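Local coordinates for LPS-assembly lipoprotein LptE (Acinetobacter baumannii, PDB 5TSE), which probably acts with LptD in assembling lipopolysaccharide at the outer-membrane surface, where it is thought to bind the lipid and may help to recognise it, at residues Y13-L18 with D45-V50; V50-E55 with T77-D82; R59-N64 with L71-V76; L94-S99 with R119-D124. All coordinates share one frame; numbering follows the deposited sequence.

Contact 1. Residues Y13-L18 with D45-V50; sequences YKKLSL and DNDAYV
Lys15 reaches across to two carboxylates at once, and its conformation accounts for how it does so. With CG beside the backbone N (chi1 -61°) and every later torsion close to 180°, the chain runs out straight and brings its ammonium group between Asp45 and Asp47. NZ lies 3.3 Å from Asp47 OD2 and 3.4 Å from Asp45 OD2; both bonds are weak, so the salt-bridge network probably rests more on charge than on tight hydrogen bonding. Asp47 also slants across the lysine chain, its OD1 3.5 Å from Lys15 CD. Its CG sits between the backbone N and the carbonyl carbon (chi1 66°), which turns the carboxylate to the lysine. Both acids belong to a type I turn, Asp45 to Ala48, that delivers the chain into strand 49-64, the parallel neighbour of strand 15-19 in the mixed sheet of the LptE fold. At the entrance to this pairing Tyr49 N donates to Lys15 O at 2.8 Å, from above the carbonyl plane, while the return bond from Ser17 N to Tyr49 O is weak. Ala48 packs its methyl against the root of the lysine, CB to CB 3.4 Å. On the side of the sheet carrying Leu16 and Tyr49, the leucine presses a single methyl, CD2, against Tyr49 CB at 3.5 Å. Beyond it the two tyrosines meet loosely, Tyr49 CD2 lying near the plane of the Tyr13 ring, at its edge.

Contact 2. Residues V50-E55 with T77-D82; sequences VLRVLE and TFQIED. With FMT (formic acid), chain D.
Arg52 and Glu81 join their side chains over one side of a long antiparallel hairpin, strands 49-64 and 68-81, whose regular pairing gives way to a classic beta bulge where Leu54 and Glu55 both face Thr77. Followed outward, the arginine begins with CB 3.8 Å from Gln79 O. CG stands anti to the backbone N (chi1 -174°), and CD passes 3.7 Å from Glu81 OE2. A bend at chi3 (88°) then brings NE to the same oxygen, 2.8 Å away, in a salt bridge that meets the carboxylate from above its plane. Leu54 CG lies over one face of the guanidinium, and NH1 ends beside the Gln79 amide. That amide also serves the acid: Gln79 NE2 donates to the anti lone pair of Glu81 OE2, so two donors hold one oxygen. On the reverse side Leu51 CD1 packs 3.4 Å from Phe78 CD2 and reaches Ile80 CD1 as well, while helix 110-134 adds Ile129 against the phenylalanine. At the bulge Thr77 O takes a bond from Leu54 N and a weak one from Glu55 N. Beside it, a formic acid molecule, probably from the crystallisation liquor, accepts a hydrogen bond at O1 from Thr77 OG1, 2.6 Å away.

Contact 3. Residues R59-N64 with L71-V76; sequences RRQLLN and LLRLTV
Arg59 and Arg73 lie side by side and point the same way from neighbouring strands, although they carry like charges. Arg59 NH2 comes to 3.7 Å from Arg73 NE, with each group near the plane of the other at its edge and the two planes 39° apart. Gln61 shares this side of the sheet: its CG sits over the centre of the Arg59 guanidinium, 3.9 Å above the plane, and its OE1 rests against Leu71, 3.8 Å from CD2. Next along, Leu63 CD1 approaches Leu71 CD1 loosely. On the reverse side Arg60 runs beside Leu72, touching CD2 of the leucine with its CG at 3.8 Å.

What fixes these neighbours is the backbone ladder. Arg59 with Arg73 and Gln61 with Leu71 are antiparallel hydrogen-bonded pairs, each closed by two bonds, and Arg60 with Leu72 is the non-hydrogen-bonded pair between them. Leu71 N to Gln61 O, at 2.8 Å, is almost straight and lies in the carbonyl plane. The segments lie towards the turn end of the beta hairpin made by strands 49-64 and 68-81.

A second shell steers the long side chains. Arg73 begins extended, then bends at chi3 (-51°), and its NH1 is hydrogen-bonded to Thr95 OG1 on the next strand, so the guanidinium is held from the side of strand 92-101. Arg60, extended as far as NE, carries its charge to helix 110-134, where NE meets Glu114 and NH2 meets Glu110 in salt bridges. That same helix places Leu117 against Leu72.

Contact 4. Residues L94-S99 with R119-D124; sequences LTAARS and RIVIDD
Ile120 lays its CG2 methyl over one face of the Arg98 guanidinium, 3.7 Å from NH2, while the two side chains cross at about a right angle. The branch that touches is the one anti to the backbone N. One residue on, Val121 turns its side chain into the interface and divides its methyls between two residues: CG1 lies 3.9 Å from Ala96 CB, and CG2 packs 3.9 Å from Arg98 CG. Its carbonyl contributes too, Val121 O resting 3.5 Å from Ala96 CB, so the small alanine lets strand and helix backbones come close, with Ala96 and Val121 CA atoms only 5.5 Å apart. From another side Leu74 of strand 68-81 packs on the same valine.

Asp124, a turn further along the helix, provides the polar anchor. Its CG is anti to the backbone N (chi1 177°), which brings the carboxylate to Arg98 and sets CG 3.9 Å from Ala96 CB. Arg98 bends at chi2 (-62°) and grips a single oxygen end-on: NH1 is 3.0 Å and NH2 3.3 Å from Asp124 OD2. That oxygen lies in the guanidinium plane and is met on its anti side, somewhat out of the carboxylate plane, with the two flat groups 73° apart. Arg98 NH1 also donates to Ala97 O, in its own strand, which helps to fix the rotation of the group. The other carboxylate oxygen, OD1, is taken by Gln128 NE2 on the helix. Here, then, segment 119-124 of helix 110-134 runs nearly antiparallel to segment 94-99 of strand 92-101, and the helix lies against the beta-sheet, the two-layer alpha/beta packing seen in LptE proteins.

Strand 49-64 carries contacts 1, 2 and 3 in turn along one sheet. Contacts 1 and 2 share Val50 and lie 12 Å apart between centres; there Ser17 O and Leu51 N, 2.8 Å apart, probably form a hydrogen bond. Contact 3 sits farther along the same hairpin, its centre 23 Å from that of contact 2 and about 32 Å from that of contact 1, yet Val53 CG1 still packs on Val76 CG1. Contact 4 adds the next strand and the helix packed against it, its centre 10 Å from that of contact 3, with Leu74 CB against Val121 CG1. The formic acid at contact 2 is also hydrogen-bonded to Thr57.

Contact 1. Residues Y13-L18 with D45-V50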
# COMPACT_ATOMS: atom_id res chain seq x y z
N TYR A 13 14.22 -8.71 5.37
CA TYR A 13 13.85 -7.76 6.43
C TYR A 13 13.00 -8.48 7.48
O TYR A 13 11.76 -8.45 7.42
CB TYR A 13 13.08 -6.57 5.86
CG TYR A 13 13.70 -5.97 4.63
CD1 TYR A 13 14.86 -5.18 4.71
CD2 TYR A 13 13.12 -6.15 3.38
CE1 TYR A 13 15.42 -4.63 3.57
CE2 TYR A 13 13.67 -5.60 2.23
CZ TYR A 13 14.82 -4.84 2.33
OH TYR A 13 15.35 -4.29 1.18
N LYS A 14 13.67 -9.10 8.45
CA LYS A 14 12.98 -9.87 9.49
C LYS A 14 12.13 -9.04 10.42
O LYS A 14 10.99 -9.39 10.70
CB LYS A 14 13.97 -10.67 10.36
CG LYS A 14 14.81 -11.74 9.67
CD LYS A 14 15.99 -11.18 8.90
CE LYS A 14 16.95 -12.28 8.49
NZ LYS A 14 18.17 -11.73 7.83
N LYS A 15 12.70 -7.95 10.93
CA LYS A 15 12.00 -7.10 11.88
C LYS A 15 11.68 -5.72 11.32
O LYS A 15 12.55 -5.06 10.75
CB LYS A 15 12.84 -6.95 13.15
CG LYS A 15 13.12 -8.24 13.88
CD LYS A 15 13.94 -7.95 15.13
CE LYS A 15 14.28 -9.22 15.89
NZ LYS A 15 15.07 -8.92 17.12
N LEU A 16 10.43 -5.30 11.49
CA LEU A 16 9.97 -4.01 11.00
C LEU A 16 9.08 -3.22 11.94
O LEU A 16 8.46 -3.75 12.87
CB LEU A 16 9.19 -4.16 9.68
CG LEU A 16 9.97 -4.40 8.39
CD1 LEU A 16 9.01 -4.40 7.21
CD2 LEU A 16 11.00 -3.31 8.20
N SER A 17 9.06 -1.93 11.65
CA SER A 17 8.24 -0.95 12.32
C SER A 17 7.61 -0.18 11.15
O SER A 17 8.21 -0.13 10.06
CB SER A 17 9.10 -0.04 13.16
OG SER A 17 8.29 0.74 14.00
N LEU A 18 6.43 0.39 11.36
CA LEU A 18 5.74 1.11 10.29
C LEU A 18 5.63 2.60 10.57
O LEU A 18 5.17 3.00 11.65
CB LEU A 18 4.32 0.58 10.11
CG LEU A 18 4.10 -0.92 9.96
CD1 LEU A 18 2.61 -1.21 9.88
CD2 LEU A 18 4.81 -1.46 8.74
N ASP A 45 12.68 -3.01 18.27
CA ASP A 45 14.06 -3.30 18.69
C ASP A 45 15.06 -2.53 17.84
O ASP A 45 14.82 -2.27 16.66
CB ASP A 45 14.35 -4.81 18.60
CG ASP A 45 13.47 -5.65 19.52
OD1 ASP A 45 12.84 -5.08 20.45
OD2 ASP A 45 13.41 -6.88 19.31
N ASN A 46 16.20 -2.20 18.44
CA ASN A 46 17.21 -1.38 17.77
C ASN A 46 17.80 -1.99 16.47
O ASN A 46 18.46 -1.28 15.71
CB ASN A 46 18.33 -1.03 18.77
CG ASN A 46 19.10 0.23 18.37
OD1 ASN A 46 18.62 1.05 17.58
ND2 ASN A 46 20.28 0.40 18.96
N ASP A 47 17.56 -3.28 16.22
CA ASP A 47 18.03 -3.94 14.97
C ASP A 47 16.94 -4.06 13.89
O ASP A 47 17.20 -4.52 12.77
CB ASP A 47 18.58 -5.34 15.27
CG ASP A 47 17.51 -6.31 15.76
OD1 ASP A 47 16.48 -5.84 16.31
OD2 ASP A 47 17.70 -7.53 15.59
N ALA A 48 15.71 -3.66 14.23
CA ALA A 48 14.58 -3.72 13.28
C ALA A 48 14.64 -2.58 12.29
O ALA A 48 15.15 -1.52 12.60
CB ALA A 48 13.26 -3.66 14.04
N TYR A 49 14.12 -2.80 11.09
CA TYR A 49 14.10 -1.76 10.07
C TYR A 49 12.78 -0.97 10.16
O TYR A 49 11.95 -1.21 11.04
CB TYR A 49 14.37 -2.34 8.67
CG TYR A 49 15.80 -2.83 8.53
CD1 TYR A 49 16.83 -1.93 8.22
CD2 TYR A 49 16.13 -4.17 8.72
CE1 TYR A 49 18.14 -2.36 8.09
CE2 TYR A 49 17.45 -4.61 8.59
CZ TYR A 49 18.45 -3.70 8.28
OH TYR A 49 19.75 -4.11 8.15
N VAL A 50 12.63 0.01 9.28
CA VAL A 50 11.46 0.84 9.27
C VAL A 50 10.91 0.94 7.87
O VAL A 50 11.61 1.35 6.94
CB VAL A 50 11.78 2.27 9.78
CG1 VAL A 50 10.54 3.16 9.67
CG2 VAL A 50 12.31 2.23 11.22

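Contact 2. Residues V50-E55 with T77-D82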
# COMPACT_ATOMS: atom_id res chain seq x y z
N VAL A 50 12.63 0.01 9.28
CA VAL A 50 11.46 0.84 9.27
C VAL A 50 10.91 0.94 7.87
O VAL A 50 11.61 1.35 6.94
CB VAL A 50 11.78 2.27 9.78
CG1 VAL A 50 10.54 3.16 9.67
CG2 VAL A 50 12.31 2.23 11.22
N LEU A 51 9.65 0.58 7.73
CA LEU A 51 8.93 0.66 6.48
C LEU A 51 8.27 2.02 6.46
O LEU A 51 7.21 2.20 7.07
CB LEU A 51 7.89 -0.46 6.41
CG LEU A 51 6.89 -0.44 5.26
CD1 LEU A 51 7.56 -0.17 3.93
CD2 LEU A 51 6.13 -1.76 5.24
N ARG A 52 8.91 2.98 5.79
CA ARG A 52 8.39 4.34 5.69
C ARG A 52 7.57 4.52 4.43
O ARG A 52 8.06 4.29 3.32
CB ARG A 52 9.52 5.39 5.72
CG ARG A 52 9.00 6.83 5.76
CD ARG A 52 10.00 7.83 6.33
NE ARG A 52 10.95 8.45 5.40
CZ ARG A 52 10.92 9.73 4.99
NH1 ARG A 52 11.85 10.17 4.15
NH2 ARG A 52 10.00 10.59 5.42
N VAL A 53 6.30 4.90 4.62
CA VAL A 53 5.41 5.22 3.53
C VAL A 53 5.54 6.71 3.45
O VAL A 53 5.08 7.40 4.34
CB VAL A 53 3.94 4.83 3.81
CG1 VAL A 53 3.00 5.50 2.82
CG2 VAL A 53 3.79 3.32 3.76
N LEU A 54 6.20 7.20 2.40
CA LEU A 54 6.39 8.64 2.23
C LEU A 54 5.17 9.33 1.67
O LEU A 54 4.88 10.49 2.01
CB LEU A 54 7.59 8.95 1.33
CG LEU A 54 8.98 8.54 1.84
CD1 LEU A 54 9.13 7.03 1.81
CD2 LEU A 54 10.07 9.21 1.01
N GLU A 55 4.46 8.63 0.78
CA GLU A 55 3.27 9.17 0.15
C GLU A 55 2.16 8.14 0.10
O GLU A 55 2.38 7.00 -0.26
CB GLU A 55 3.58 9.64 -1.27
CG GLU A 55 4.48 10.87 -1.35
CD GLU A 55 3.82 12.13 -0.83
OE1 GLU A 55 4.55 13.10 -0.51
OE2 GLU A 55 2.57 12.17 -0.73
N THR A 77 4.15 5.41 -2.18
CA THR A 77 5.60 5.42 -2.38
C THR A 77 6.19 5.07 -1.02
O THR A 77 5.80 5.64 0.00
CB THR A 77 6.12 6.78 -2.88
OG1 THR A 77 5.52 7.07 -4.16
CG2 THR A 77 7.64 6.77 -3.04
N PHE A 78 7.10 4.11 -0.99
CA PHE A 78 7.71 3.70 0.26
C PHE A 78 9.13 3.22 0.06
O PHE A 78 9.52 2.80 -1.03
CB PHE A 78 6.88 2.58 0.89
CG PHE A 78 6.99 1.28 0.16
CD1 PHE A 78 6.19 1.01 -0.95
CD2 PHE A 78 7.90 0.30 0.58
CE1 PHE A 78 6.29 -0.20 -1.62
CE2 PHE A 78 8.00 -0.91 -0.09
CZ PHE A 78 7.20 -1.16 -1.19
N GLN A 79 9.90 3.25 1.14
CA GLN A 79 11.28 2.79 1.11
C GLN A 79 11.63 2.27 2.49
O GLN A 79 11.11 2.76 3.48
CB GLN A 79 12.22 3.93 0.73
CG GLN A 79 12.34 5.04 1.76
CD GLN A 79 13.11 6.26 1.26
OE1 GLN A 79 13.50 6.34 0.09
NE2 GLN A 79 13.34 7.21 2.15
N ILE A 80 12.48 1.26 2.55
CA ILE A 80 12.92 0.74 3.83
C ILE A 80 14.07 1.62 4.34
O ILE A 80 14.95 2.03 3.58
CB ILE A 80 13.45 -0.70 3.75
CG1 ILE A 80 12.41 -1.64 3.12
CG2 ILE A 80 13.83 -1.20 5.14
CD1 ILE A 80 11.16 -1.82 3.93
N GLU A 81 14.04 1.90 5.64
CA GLU A 81 15.08 2.66 6.30
C GLU A 81 15.41 1.91 7.57
O GLU A 81 14.61 1.12 8.05
CB GLU A 81 14.58 4.05 6.71
CG GLU A 81 14.20 4.98 5.58
CD GLU A 81 13.75 6.34 6.07
OE1 GLU A 81 13.67 6.55 7.31
OE2 GLU A 81 13.46 7.21 5.23
N ASP A 82 16.61 2.16 8.10
CA ASP A 82 17.00 1.56 9.38
C ASP A 82 16.57 2.56 10.46
O ASP A 82 16.10 3.65 10.15
CB ASP A 82 18.51 1.27 9.44
CG ASP A 82 19.37 2.51 9.32
OD1 ASP A 82 18.87 3.62 9.56
OD2 ASP A 82 20.57 2.37 9.00
C FMT D . 2.42 9.30 -4.48
O1 FMT D . 3.45 8.65 -4.44
O2 FMT D . 1.37 8.86 -3.78

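Contact 3. Residues R59-N64 with L71-V76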
# COMPACT_ATOMS: atom_id res chain seq x y z
N ARG A 59 -7.32 8.51 -4.83
CA ARG A 59 -7.76 9.33 -5.94
C ARG A 59 -9.07 8.76 -6.49
O ARG A 59 -9.28 7.55 -6.49
CB ARG A 59 -6.62 9.36 -6.96
CG ARG A 59 -6.69 10.29 -8.16
CD ARG A 59 -5.26 10.45 -8.67
NE ARG A 59 -5.14 11.05 -10.00
CZ ARG A 59 -4.91 10.38 -11.13
NH1 ARG A 59 -4.82 11.06 -12.27
NH2 ARG A 59 -4.77 9.06 -11.16
N ARG A 60 -9.96 9.65 -6.88
CA ARG A 60 -11.24 9.27 -7.44
C ARG A 60 -11.38 9.96 -8.79
O ARG A 60 -11.85 11.09 -8.87
CB ARG A 60 -12.37 9.67 -6.49
CG ARG A 60 -13.77 9.31 -6.98
CD ARG A 60 -14.82 9.76 -5.99
NE ARG A 60 -16.15 9.28 -6.37
CZ ARG A 60 -17.00 9.91 -7.18
NH1 ARG A 60 -16.68 11.08 -7.75
NH2 ARG A 60 -18.19 9.36 -7.43
N GLN A 61 -10.96 9.28 -9.85
CA GLN A 61 -11.04 9.81 -11.22
C GLN A 61 -12.36 9.54 -11.90
O GLN A 61 -12.88 8.44 -11.82
CB GLN A 61 -10.05 9.13 -12.16
CG GLN A 61 -8.61 9.54 -12.10
CD GLN A 61 -7.83 8.87 -13.22
OE1 GLN A 61 -7.91 7.65 -13.40
NE2 GLN A 61 -7.06 9.65 -13.97
N LEU A 62 -12.85 10.55 -12.62
CA LEU A 62 -14.05 10.43 -13.42
C LEU A 62 -13.50 10.42 -14.84
O LEU A 62 -12.91 11.39 -15.28
CB LEU A 62 -15.00 11.60 -13.17
CG LEU A 62 -15.45 11.71 -11.70
CD1 LEU A 62 -16.32 12.93 -11.48
CD2 LEU A 62 -16.18 10.45 -11.25
N LEU A 63 -13.66 9.30 -15.54
CA LEU A 63 -13.15 9.16 -16.90
C LEU A 63 -14.22 9.06 -17.96
O LEU A 63 -14.99 8.10 -17.99
CB LEU A 63 -12.27 7.91 -16.99
CG LEU A 63 -11.02 7.90 -16.11
CD1 LEU A 63 -10.33 6.56 -16.28
CD2 LEU A 63 -10.07 9.05 -16.44
N ASN A 64 -14.24 10.04 -18.86
CA ASN A 64 -15.20 10.07 -19.95
C ASN A 64 -14.58 9.48 -21.19
O ASN A 64 -13.80 10.15 -21.89
CB ASN A 64 -15.68 11.50 -20.18
CG ASN A 64 -16.45 12.04 -18.99
OD1 ASN A 64 -17.29 11.35 -18.41
ND2 ASN A 64 -16.20 13.29 -18.63
N LEU A 71 -13.16 5.71 -11.35
CA LEU A 71 -12.00 4.89 -11.00
C LEU A 71 -11.42 5.29 -9.64
O LEU A 71 -11.03 6.45 -9.42
CB LEU A 71 -10.97 4.95 -12.12
CG LEU A 71 -9.67 4.13 -11.95
CD1 LEU A 71 -9.02 3.80 -13.28
CD2 LEU A 71 -8.67 4.80 -11.02
N LEU A 72 -11.35 4.31 -8.74
CA LEU A 72 -10.87 4.51 -7.38
C LEU A 72 -9.43 4.00 -7.32
O LEU A 72 -9.19 2.80 -7.46
CB LEU A 72 -11.77 3.76 -6.42
CG LEU A 72 -13.27 4.15 -6.55
CD1 LEU A 72 -14.16 3.20 -5.79
CD2 LEU A 72 -13.52 5.58 -6.09
N ARG A 73 -8.49 4.91 -7.13
CA ARG A 73 -7.09 4.52 -7.07
C ARG A 73 -6.45 4.85 -5.75
O ARG A 73 -6.86 5.79 -5.08
CB ARG A 73 -6.31 5.27 -8.16
CG ARG A 73 -4.81 4.97 -8.20
CD ARG A 73 -4.08 5.66 -9.35
NE ARG A 73 -4.74 5.39 -10.62
CZ ARG A 73 -4.70 4.22 -11.27
NH1 ARG A 73 -4.05 3.16 -10.79
NH2 ARG A 73 -5.35 4.11 -12.42
N LEU A 74 -5.44 4.06 -5.40
CA LEU A 74 -4.61 4.32 -4.24
C LEU A 74 -3.17 4.13 -4.69
O LEU A 74 -2.82 3.12 -5.29
CB LEU A 74 -4.95 3.41 -3.05
CG LEU A 74 -4.17 3.68 -1.75
CD1 LEU A 74 -4.11 5.16 -1.41
CD2 LEU A 74 -4.79 2.89 -0.60
N THR A 75 -2.35 5.13 -4.44
CA THR A 75 -0.95 5.10 -4.84
C THR A 75 -0.07 5.28 -3.61
O THR A 75 -0.35 6.14 -2.78
CB THR A 75 -0.71 6.23 -5.85
OG1 THR A 75 -1.59 6.03 -6.97
CG2 THR A 75 0.74 6.27 -6.30
N VAL A 76 0.97 4.47 -3.49
CA VAL A 76 1.88 4.57 -2.33
C VAL A 76 3.36 4.49 -2.73
O VAL A 76 3.75 3.62 -3.50
CB VAL A 76 1.58 3.49 -1.26
CG1 VAL A 76 2.68 3.44 -0.20
CG2 VAL A 76 0.25 3.74 -0.59

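Contact 4. Residues L94-S99 with R119-D124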
# COMPACT_ATOMS: atom_id res chain seq x y z
N LEU A 94 3.81 2.17 -5.84
CA LEU A 94 2.85 1.14 -6.29
C LEU A 94 1.45 1.72 -6.34
O LEU A 94 1.17 2.73 -5.72
CB LEU A 94 2.84 -0.06 -5.36
CG LEU A 94 4.20 -0.69 -5.06
CD1 LEU A 94 4.00 -1.95 -4.24
CD2 LEU A 94 4.96 -0.99 -6.34
N THR A 95 0.55 1.05 -7.05
CA THR A 95 -0.79 1.54 -7.19
C THR A 95 -1.78 0.41 -7.39
O THR A 95 -1.45 -0.62 -7.97
CB THR A 95 -0.89 2.53 -8.37
OG1 THR A 95 -2.15 3.19 -8.35
CG2 THR A 95 -0.71 1.82 -9.72
N ALA A 96 -2.99 0.60 -6.89
CA ALA A 96 -4.05 -0.39 -7.06
C ALA A 96 -5.27 0.40 -7.49
O ALA A 96 -5.40 1.56 -7.12
CB ALA A 96 -4.32 -1.13 -5.77
N ALA A 97 -6.15 -0.24 -8.24
CA ALA A 97 -7.32 0.45 -8.73
C ALA A 97 -8.45 -0.47 -9.16
O ALA A 97 -8.21 -1.57 -9.64
CB ALA A 97 -6.92 1.31 -9.92
N ARG A 98 -9.67 0.02 -8.99
CA ARG A 98 -10.86 -0.67 -9.45
C ARG A 98 -11.79 0.42 -9.98
O ARG A 98 -11.77 1.54 -9.47
CB ARG A 98 -11.56 -1.41 -8.32
CG ARG A 98 -10.80 -2.57 -7.71
CD ARG A 98 -10.52 -3.67 -8.72
NE ARG A 98 -9.95 -4.85 -8.05
CZ ARG A 98 -8.68 -5.00 -7.70
NH1 ARG A 98 -7.77 -4.05 -7.91
NH2 ARG A 98 -8.30 -6.13 -7.10
N SER A 99 -12.57 0.10 -11.00
CA SER A 99 -13.53 1.05 -11.55
C SER A 99 -14.82 0.39 -11.97
O SER A 99 -14.83 -0.78 -12.31
CB SER A 99 -12.95 1.79 -12.76
OG SER A 99 -12.61 0.89 -13.79
N ARG A 119 -12.24 -0.79 -0.20
CA ARG A 119 -11.67 -1.82 0.70
C ARG A 119 -10.84 -2.84 -0.09
O ARG A 119 -9.79 -3.29 0.37
CB ARG A 119 -12.75 -2.53 1.53
CG ARG A 119 -13.24 -1.70 2.72
CD ARG A 119 -14.30 -2.41 3.57
NE ARG A 119 -15.66 -2.34 3.01
CZ ARG A 119 -16.23 -3.22 2.17
NH1 ARG A 119 -17.49 -3.01 1.77
NH2 ARG A 119 -15.57 -4.29 1.72
N ILE A 120 -11.29 -3.16 -1.31
CA ILE A 120 -10.55 -4.10 -2.16
C ILE A 120 -9.22 -3.48 -2.64
O ILE A 120 -8.20 -4.16 -2.67
CB ILE A 120 -11.42 -4.58 -3.34
CG1 ILE A 120 -12.65 -5.32 -2.79
CG2 ILE A 120 -10.63 -5.52 -4.25
CD1 ILE A 120 -13.64 -5.78 -3.83
N VAL A 121 -9.23 -2.18 -2.94
CA VAL A 121 -8.03 -1.46 -3.41
C VAL A 121 -6.96 -1.40 -2.32
O VAL A 121 -5.79 -1.69 -2.59
CB VAL A 121 -8.39 -0.02 -3.91
CG1 VAL A 121 -7.15 0.86 -4.03
CG2 VAL A 121 -9.16 -0.08 -5.23
N ILE A 122 -7.36 -1.00 -1.12
CA ILE A 122 -6.44 -0.92 0.02
C ILE A 122 -5.83 -2.29 0.28
O ILE A 122 -4.61 -2.43 0.37
CB ILE A 122 -7.16 -0.42 1.29
CG1 ILE A 122 -7.54 1.04 1.10
CG2 ILE A 122 -6.27 -0.59 2.52
CD1 ILE A 122 -8.38 1.63 2.22
N ASP A 123 -6.68 -3.30 0.36
CA ASP A 123 -6.25 -4.68 0.58
C ASP A 123 -5.24 -5.12 -0.49
O ASP A 123 -4.16 -5.59 -0.16
CB ASP A 123 -7.46 -5.61 0.55
CG ASP A 123 -7.13 -6.99 1.01
OD1 ASP A 123 -6.75 -7.13 2.20
OD2 ASP A 123 -7.26 -7.94 0.20
N ASP A 124 -5.60 -4.92 -1.75
CA ASP A 124 -4.75 -5.25 -2.91
C ASP A 124 -3.39 -4.60 -2.73
O ASP A 124 -2.36 -5.26 -2.78
CB ASP A 124 -5.47 -4.75 -4.21
CG ASP A 124 -4.64 -4.97 -5.52
OD1 ASP A 124 -3.40 -5.04 -5.48
OD2 ASP A 124 -5.26 -5.01 -6.61